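Local coordinates for putative Lipoprotein (Clostridium perfringens, PDB 5J7R) that is a putative lipoprotein of unestablished function, possibly with a part in sporulation or spore germination, at residues G51-L63 against E115-I127. Residues are numbered along the deposited sequence; the frame is centred on the assembly and turned at random.
Sequences GDEILGQYLIQAL and EGIIATITQIPSI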
ATOM      1  N   GLY A  51       1.696   1.805  -5.298  1.00 43.89           N
ATOM      2  CA  GLY A  51       0.860   1.018  -4.380  1.00 45.40           C
ATOM      3  C   GLY A  51      -0.235   0.156  -4.960  1.00 44.09           C
ATOM      4  O   GLY A  51      -0.396  -0.995  -4.553  1.00 44.51           O
ATOM      5  N   ASP A  52      -1.009   0.715  -5.883  1.00 46.87           N
ATOM      6  CA  ASP A  52      -2.080  -0.038  -6.533  1.00 50.55           C
ATOM      7  C   ASP A  52      -1.507  -1.222  -7.311  1.00 48.54           C
ATOM      8  O   ASP A  52      -2.156  -2.265  -7.371  1.00 49.25           O
ATOM      9  CB  ASP A  52      -2.949   0.868  -7.421  1.00 56.52           C
ATOM     10  CG  ASP A  52      -3.753   1.891  -6.608  1.00 63.82           C
ATOM     11  OD1 ASP A  52      -3.607   1.930  -5.366  1.00 60.32           O
ATOM     12  OD2 ASP A  52      -4.549   2.651  -7.218  1.00 79.10           O
ATOM     13  N   GLU A  53      -0.308  -1.080  -7.905  1.00 47.32           N
ATOM     14  CA  GLU A  53       0.299  -2.206  -8.625  1.00 47.01           C
ATOM     15  C   GLU A  53       0.755  -3.266  -7.661  1.00 42.98           C
ATOM     16  O   GLU A  53       0.563  -4.446  -7.936  1.00 47.61           O
ATOM     17  CB  GLU A  53       1.450  -1.799  -9.528  1.00 49.41           C
ATOM     18  CG  GLU A  53       1.007  -0.951 -10.700  1.00 53.82           C
ATOM     19  CD  GLU A  53       2.115  -0.688 -11.716  1.00 55.26           C
ATOM     20  OE1 GLU A  53       1.807  -0.292 -12.869  1.00 57.03           O
ATOM     21  OE2 GLU A  53       3.297  -0.892 -11.374  1.00 56.61           O
ATOM     22  N   ILE A  54       1.359  -2.874  -6.543  1.00 43.43           N
ATOM     23  CA  ILE A  54       1.787  -3.907  -5.581  1.00 44.97           C
ATOM     24  C   ILE A  54       0.582  -4.604  -4.957  1.00 41.78           C
ATOM     25  O   ILE A  54       0.652  -5.785  -4.724  1.00 39.82           O
ATOM     26  CB  ILE A  54       2.873  -3.555  -4.533  1.00 45.68           C
ATOM     27  CG1 ILE A  54       2.382  -2.623  -3.443  1.00 48.34           C
ATOM     28  CG2 ILE A  54       4.100  -3.048  -5.252  1.00 47.25           C
ATOM     29  CD1 ILE A  54       3.392  -2.480  -2.322  1.00 50.91           C
ATOM     30  N   LEU A  55      -0.503  -3.872  -4.697  1.00 42.20           N
ATOM     31  CA  LEU A  55      -1.717  -4.465  -4.125  1.00 43.87           C
ATOM     32  C   LEU A  55      -2.360  -5.410  -5.137  1.00 43.15           C
ATOM     33  O   LEU A  55      -2.697  -6.549  -4.804  1.00 43.33           O
ATOM     34  CB  LEU A  55      -2.717  -3.390  -3.719  1.00 44.52           C
ATOM     35  CG  LEU A  55      -4.020  -3.872  -3.080  1.00 44.39           C
ATOM     36  CD1 LEU A  55      -3.757  -4.670  -1.810  1.00 45.82           C
ATOM     37  CD2 LEU A  55      -4.898  -2.676  -2.778  1.00 45.14           C
ATOM     38  N   GLY A  56      -2.524  -4.933  -6.366  1.00 41.25           N
ATOM     39  CA  GLY A  56      -3.098  -5.740  -7.434  1.00 44.48           C
ATOM     40  C   GLY A  56      -2.288  -7.004  -7.641  1.00 44.74           C
ATOM     41  O   GLY A  56      -2.828  -8.099  -7.786  1.00 45.11           O
ATOM     42  N   GLN A  57      -0.977  -6.847  -7.631  1.00 43.89           N
ATOM     43  CA  GLN A  57      -0.084  -7.976  -7.814  1.00 45.25           C
ATOM     44  C   GLN A  57      -0.291  -9.000  -6.701  1.00 42.52           C
ATOM     45  O   GLN A  57      -0.315 -10.190  -6.955  1.00 39.84           O
ATOM     46  CB  GLN A  57       1.362  -7.485  -7.897  1.00 49.29           C
ATOM     47  CG  GLN A  57       2.399  -8.570  -7.998  1.00 55.33           C
ATOM     48  CD  GLN A  57       3.780  -8.020  -8.328  1.00 68.52           C
ATOM     49  OE1 GLN A  57       3.923  -7.072  -9.108  1.00 72.54           O
ATOM     50  NE2 GLN A  57       4.809  -8.659  -7.793  1.00 76.11           N
ATOM     51  N   TYR A  58      -0.432  -8.520  -5.468  1.00 40.01           N
ATOM     52  CA  TYR A  58      -0.650  -9.382  -4.324  1.00 41.40           C
ATOM     53  C   TYR A  58      -1.979 -10.148  -4.477  1.00 42.58           C
ATOM     54  O   TYR A  58      -2.030 -11.356  -4.246  1.00 41.40           O
ATOM     55  CB  TYR A  58      -0.667  -8.551  -3.040  1.00 42.13           C
ATOM     56  CG  TYR A  58      -0.777  -9.360  -1.789  1.00 41.65           C
ATOM     57  CD1 TYR A  58       0.360  -9.869  -1.169  1.00 43.50           C
ATOM     58  CD2 TYR A  58      -2.014  -9.626  -1.221  1.00 45.31           C
ATOM     59  CE1 TYR A  58       0.276 -10.615  -0.011  1.00 47.08           C
ATOM     60  CE2 TYR A  58      -2.112 -10.388  -0.060  1.00 47.85           C
ATOM     61  CZ  TYR A  58      -0.969 -10.873   0.537  1.00 47.93           C
ATOM     62  OH  TYR A  58      -1.048 -11.612   1.680  1.00 56.05           O
ATOM     63  N   LEU A  59      -3.035  -9.431  -4.870  1.00 42.31           N
ATOM     64  CA  LEU A  59      -4.359 -10.026  -5.103  1.00 41.77           C
ATOM     65  C   LEU A  59      -4.318 -11.130  -6.151  1.00 42.28           C
ATOM     66  O   LEU A  59      -4.876 -12.206  -5.921  1.00 43.62           O
ATOM     67  CB  LEU A  59      -5.393  -8.962  -5.503  1.00 43.31           C
ATOM     68  CG  LEU A  59      -5.753  -7.924  -4.434  1.00 46.10           C
ATOM     69  CD1 LEU A  59      -6.667  -6.849  -5.007  1.00 48.29           C
ATOM     70  CD2 LEU A  59      -6.401  -8.599  -3.244  1.00 48.59           C
ATOM     71  N   ILE A  60      -3.681 -10.881  -7.299  1.00 41.29           N
ATOM     72  CA  ILE A  60      -3.592 -11.916  -8.333  1.00 43.74           C
ATOM     73  C   ILE A  60      -2.818 -13.111  -7.804  1.00 46.52           C
ATOM     74  O   ILE A  60      -3.132 -14.258  -8.142  1.00 47.48           O
ATOM     75  CB  ILE A  60      -2.928 -11.413  -9.645  1.00 44.83           C
ATOM     76  CG1 ILE A  60      -3.746 -10.283 -10.268  1.00 47.16           C
ATOM     77  CG2 ILE A  60      -2.784 -12.541 -10.673  1.00 47.19           C
ATOM     78  CD1 ILE A  60      -5.173 -10.651 -10.626  1.00 48.76           C
ATOM     79  N   GLN A  61      -1.814 -12.843  -6.970  1.00 48.90           N
ATOM     80  CA  GLN A  61      -0.985 -13.935  -6.436  1.00 52.31           C
ATOM     81  C   GLN A  61      -1.855 -14.740  -5.524  1.00 47.99           C
ATOM     82  O   GLN A  61      -1.735 -15.948  -5.460  1.00 52.48           O
ATOM     83  CB  GLN A  61       0.189 -13.427  -5.563  1.00 57.23           C
ATOM     84  CG  GLN A  61       1.469 -14.243  -5.734  1.00 70.25           C
ATOM     85  CD  GLN A  61       2.176 -14.069  -7.068  1.00 78.77           C
ATOM     86  OE1 GLN A  61       2.366 -15.048  -7.783  1.00 85.81           O
ATOM     87  NE2 GLN A  61       2.558 -12.844  -7.418  1.00 83.27           N
ATOM     88  N   ALA A  62      -2.704 -14.039  -4.776  1.00 46.25           N
ATOM     89  CA  ALA A  62      -3.610 -14.686  -3.836  1.00 46.62           C
ATOM     90  C   ALA A  62      -4.642 -15.567  -4.550  1.00 44.31           C
ATOM     91  O   ALA A  62      -4.988 -16.630  -4.049  1.00 49.52           O
ATOM     92  CB  ALA A  62      -4.292 -13.661  -2.946  1.00 45.12           C
ATOM     93  N   LEU A  63      -5.115 -15.128  -5.709  1.00 43.20           N
ATOM     94  CA  LEU A  63      -6.073 -15.919  -6.503  1.00 45.28           C
ATOM     95  C   LEU A  63      -5.415 -17.199  -7.012  1.00 45.48           C
ATOM     96  O   LEU A  63      -6.029 -18.251  -7.002  1.00 50.19           O
ATOM     97  CB  LEU A  63      -6.634 -15.110  -7.692  1.00 43.18           C
ATOM     98  CG  LEU A  63      -7.521 -13.918  -7.384  1.00 42.39           C
ATOM     99  CD1 LEU A  63      -7.878 -13.174  -8.656  1.00 44.07           C
ATOM    100  CD2 LEU A  63      -8.789 -14.345  -6.657  1.00 46.01           C
ATOM    101  N   GLU A 115     -14.778 -13.597 -14.423  1.00 59.88           N
ATOM    102  CA  GLU A 115     -15.573 -12.774 -13.509  1.00 61.28           C
ATOM    103  C   GLU A 115     -14.880 -12.656 -12.143  1.00 58.39           C
ATOM    104  O   GLU A 115     -14.964 -11.612 -11.499  1.00 58.23           O
ATOM    105  CB  GLU A 115     -16.994 -13.317 -13.341  1.00 63.73           C
ATOM    106  CG  GLU A 115     -17.859 -13.181 -14.587  1.00 69.21           C
ATOM    107  CD  GLU A 115     -19.277 -13.721 -14.419  1.00 72.50           C
ATOM    108  OE1 GLU A 115     -19.532 -14.406 -13.418  1.00 78.02           O
ATOM    109  OE2 GLU A 115     -20.138 -13.480 -15.300  1.00 76.46           O
ATOM    110  N   GLY A 116     -14.201 -13.725 -11.716  1.00 53.51           N
ATOM    111  CA  GLY A 116     -13.480 -13.740 -10.435  1.00 53.09           C
ATOM    112  C   GLY A 116     -12.270 -12.808 -10.421  1.00 47.03           C
ATOM    113  O   GLY A 116     -12.028 -12.109  -9.443  1.00 43.54           O
ATOM    114  N   ILE A 117     -11.524 -12.797 -11.519  1.00 47.18           N
ATOM    115  CA  ILE A 117     -10.367 -11.929 -11.658  1.00 49.22           C
ATOM    116  C   ILE A 117     -10.851 -10.468 -11.660  1.00 49.41           C
ATOM    117  O   ILE A 117     -10.327  -9.641 -10.920  1.00 50.32           O
ATOM    118  CB  ILE A 117      -9.558 -12.265 -12.927  1.00 49.46           C
ATOM    119  CG1 ILE A 117      -8.988 -13.682 -12.802  1.00 50.46           C
ATOM    120  CG2 ILE A 117      -8.398 -11.288 -13.112  1.00 50.54           C
ATOM    121  CD1 ILE A 117      -8.333 -14.215 -14.063  1.00 51.17           C
ATOM    122  N   ILE A 118     -11.865 -10.176 -12.465  1.00 52.14           N
ATOM    123  CA  ILE A 118     -12.427  -8.823 -12.556  1.00 53.07           C
ATOM    124  C   ILE A 118     -12.989  -8.344 -11.237  1.00 52.32           C
ATOM    125  O   ILE A 118     -12.689  -7.235 -10.804  1.00 54.90           O
ATOM    126  CB  ILE A 118     -13.511  -8.732 -13.650  1.00 56.77           C
ATOM    127  CG1 ILE A 118     -12.834  -8.837 -15.019  1.00 62.34           C
ATOM    128  CG2 ILE A 118     -14.269  -7.405 -13.572  1.00 57.77           C
ATOM    129  CD1 ILE A 118     -13.787  -8.834 -16.196  1.00 67.84           C
ATOM    130  N   ALA A 119     -13.792  -9.176 -10.589  1.00 51.26           N
ATOM    131  CA  ALA A 119     -14.387  -8.790  -9.317  1.00 51.87           C
ATOM    132  C   ALA A 119     -13.301  -8.519  -8.277  1.00 50.17           C
ATOM    133  O   ALA A 119     -13.440  -7.617  -7.458  1.00 52.95           O
ATOM    134  CB  ALA A 119     -15.332  -9.863  -8.821  1.00 52.80           C
ATOM    135  N   THR A 120     -12.228  -9.301  -8.324  1.00 48.47           N
ATOM    136  CA  THR A 120     -11.138  -9.140  -7.366  1.00 51.15           C
ATOM    137  C   THR A 120     -10.321  -7.884  -7.657  1.00 49.23           C
ATOM    138  O   THR A 120     -10.116  -7.063  -6.769  1.00 46.89           O
ATOM    139  CB  THR A 120     -10.214 -10.359  -7.374  1.00 49.77           C
ATOM    140  OG1 THR A 120     -10.986 -11.540  -7.106  1.00 48.34           O
ATOM    141  CG2 THR A 120      -9.106 -10.217  -6.330  1.00 48.53           C
ATOM    142  N   ILE A 121      -9.886  -7.742  -8.902  1.00 48.55           N
ATOM    143  CA  ILE A 121      -9.083  -6.596  -9.323  1.00 50.92           C
ATOM    144  C   ILE A 121      -9.802  -5.252  -9.345  1.00 50.84           C
ATOM    145  O   ILE A 121      -9.225  -4.253  -8.920  1.00 51.01           O
ATOM    146  CB  ILE A 121      -8.396  -6.859 -10.680  1.00 53.89           C
ATOM    147  CG1 ILE A 121      -7.335  -7.941 -10.519  1.00 60.02           C
ATOM    148  CG2 ILE A 121      -7.708  -5.608 -11.206  1.00 59.23           C
ATOM    149  CD1 ILE A 121      -6.197  -7.574  -9.570  1.00 65.21           C
ATOM    150  N   THR A 122     -11.056  -5.217  -9.794  1.00 53.23           N
ATOM    151  CA  THR A 122     -11.803  -3.949  -9.837  1.00 53.57           C
ATOM    152  C   THR A 122     -12.092  -3.358  -8.460  1.00 52.55           C
ATOM    153  O   THR A 122     -12.712  -2.301  -8.354  1.00 57.39           O
ATOM    154  CB  THR A 122     -13.084  -4.048 -10.678  1.00 57.91           C
ATOM    155  OG1 THR A 122     -13.915  -5.100 -10.170  1.00 61.53           O
ATOM    156  CG2 THR A 122     -12.736  -4.317 -12.128  1.00 57.92           C
ATOM    157  N   GLN A 123     -11.671  -4.045  -7.400  1.00 49.80           N
ATOM    158  CA  GLN A 123     -11.804  -3.507  -6.047  1.00 52.87           C
ATOM    159  C   GLN A 123     -10.864  -2.306  -5.948  1.00 54.29           C
ATOM    160  O   GLN A 123     -11.080  -1.415  -5.143  1.00 56.78           O
ATOM    161  CB  GLN A 123     -11.441  -4.540  -4.973  1.00 53.53           C
ATOM    162  CG  GLN A 123     -12.551  -5.501  -4.599  1.00 53.03           C
ATOM    163  CD  GLN A 123     -12.126  -6.601  -3.615  1.00 52.28           C
ATOM    164  OE1 GLN A 123     -12.812  -6.851  -2.616  1.00 57.02           O
ATOM    165  NE2 GLN A 123     -11.012  -7.259  -3.883  1.00 49.71           N
ATOM    166  N   ILE A 124      -9.793  -2.322  -6.740  1.00 54.50           N
ATOM    167  CA  ILE A 124      -8.835  -1.219  -6.771  1.00 57.31           C
ATOM    168  C   ILE A 124      -9.544  -0.179  -7.648  1.00 59.53           C
ATOM    169  O   ILE A 124      -9.676  -0.402  -8.849  1.00 62.41           O
ATOM    170  CB  ILE A 124      -7.486  -1.671  -7.356  1.00 55.58           C
ATOM    171  CG1 ILE A 124      -6.871  -2.759  -6.463  1.00 55.66           C
ATOM    172  CG2 ILE A 124      -6.535  -0.487  -7.452  1.00 62.82           C
ATOM    173  CD1 ILE A 124      -5.604  -3.390  -7.004  1.00 54.75           C
ATOM    174  N   PRO A 125     -10.006   0.947  -7.053  1.00 65.63           N
ATOM    175  CA  PRO A 125     -10.782   1.978  -7.789  1.00 69.61           C
ATOM    176  C   PRO A 125     -10.222   2.443  -9.122  1.00 70.32           C
ATOM    177  O   PRO A 125     -10.986   2.676 -10.061  1.00 74.62           O
ATOM    178  CB  PRO A 125     -10.834   3.159  -6.808  1.00 71.65           C
ATOM    179  CG  PRO A 125     -10.590   2.564  -5.473  1.00 71.23           C
ATOM    180  CD  PRO A 125      -9.642   1.430  -5.703  1.00 67.64           C
ATOM    181  N   SER A 126      -8.904   2.571  -9.206  1.00 71.02           N
ATOM    182  CA  SER A 126      -8.252   3.014 -10.441  1.00 72.42           C
ATOM    183  C   SER A 126      -8.408   2.022 -11.612  1.00 69.94           C
ATOM    184  O   SER A 126      -8.164   2.381 -12.748  1.00 70.70           O
ATOM    185  CB  SER A 126      -6.767   3.324 -10.171  1.00 74.29           C
ATOM    186  OG  SER A 126      -6.106   2.224  -9.566  1.00 75.50           O
ATOM    187  N   ILE A 127      -8.852   0.798 -11.335  1.00 67.66           N
ATOM    188  CA  ILE A 127      -8.995  -0.217 -12.378  1.00 66.70           C
ATOM    189  C   ILE A 127     -10.453  -0.470 -12.740  1.00 71.53           C
ATOM    190  O   ILE A 127     -11.283  -0.722 -11.866  1.00 68.70           O
ATOM    191  CB  ILE A 127      -8.337  -1.544 -11.944  1.00 62.66           C
ATOM    192  CG1 ILE A 127      -6.863  -1.296 -11.562  1.00 62.45           C
ATOM    193  CG2 ILE A 127      -8.445  -2.576 -13.067  1.00 63.35           C
ATOM    194  CD1 ILE A 127      -6.132  -2.486 -10.971  1.00 60.19           C
TER
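Ile-124 pushes its side chain into the face of helix 51-63 at Gly-56, where its CD1 lies 3.5 Å from Gly-56 CA. The missing side chain lets the methyl settle on the helix backbone. With CG1 anti to its own carbonyl carbon (chi1 -62°), Ile-124 runs alongside Leu-55 and Leu-59, its chain pointing opposite to theirs as it passes them; Leu-59 CD1 is 4.1 Å from Ile-124 CD1. Its other branch, CG2, lies against the carboxylate of Asp-52. That carboxylate accepts the one hydrogen bond between the segments, from Ser-126 OG to Asp-52 OD2 (2.8 Å), met on the anti side and 24° out of the carboxylate plane. Asp-52 OD1 is taken by Ile-22 N, so both oxygens are engaged. One turn on from Gly-56, Ile-60 and Ile-121 cross nearly at right angles, their CD1 methyls 3.4 Å apart. Leu-63 and Thr-120 meet tip to tip, Leu-63 CD2 lying 3.6 Å from Thr-120 OG1, a hydroxyl that donates a hydrogen bond back to Gly-116 O. The helical segments run roughly antiparallel (146°), their axes 10.2 Å apart at closest approach. Gln-123 and Thr-120 hydrogen-bond to Ser-28 and Tyr-30 of the second subunit, placing the pair beside the subunit interface. Beneath them, Ile-60 and Ile-117 both rest on Ile-95 of strand 92-97, and Ile-117 also reaches strand 129-134, so the helix pair packs against the mixed sheet.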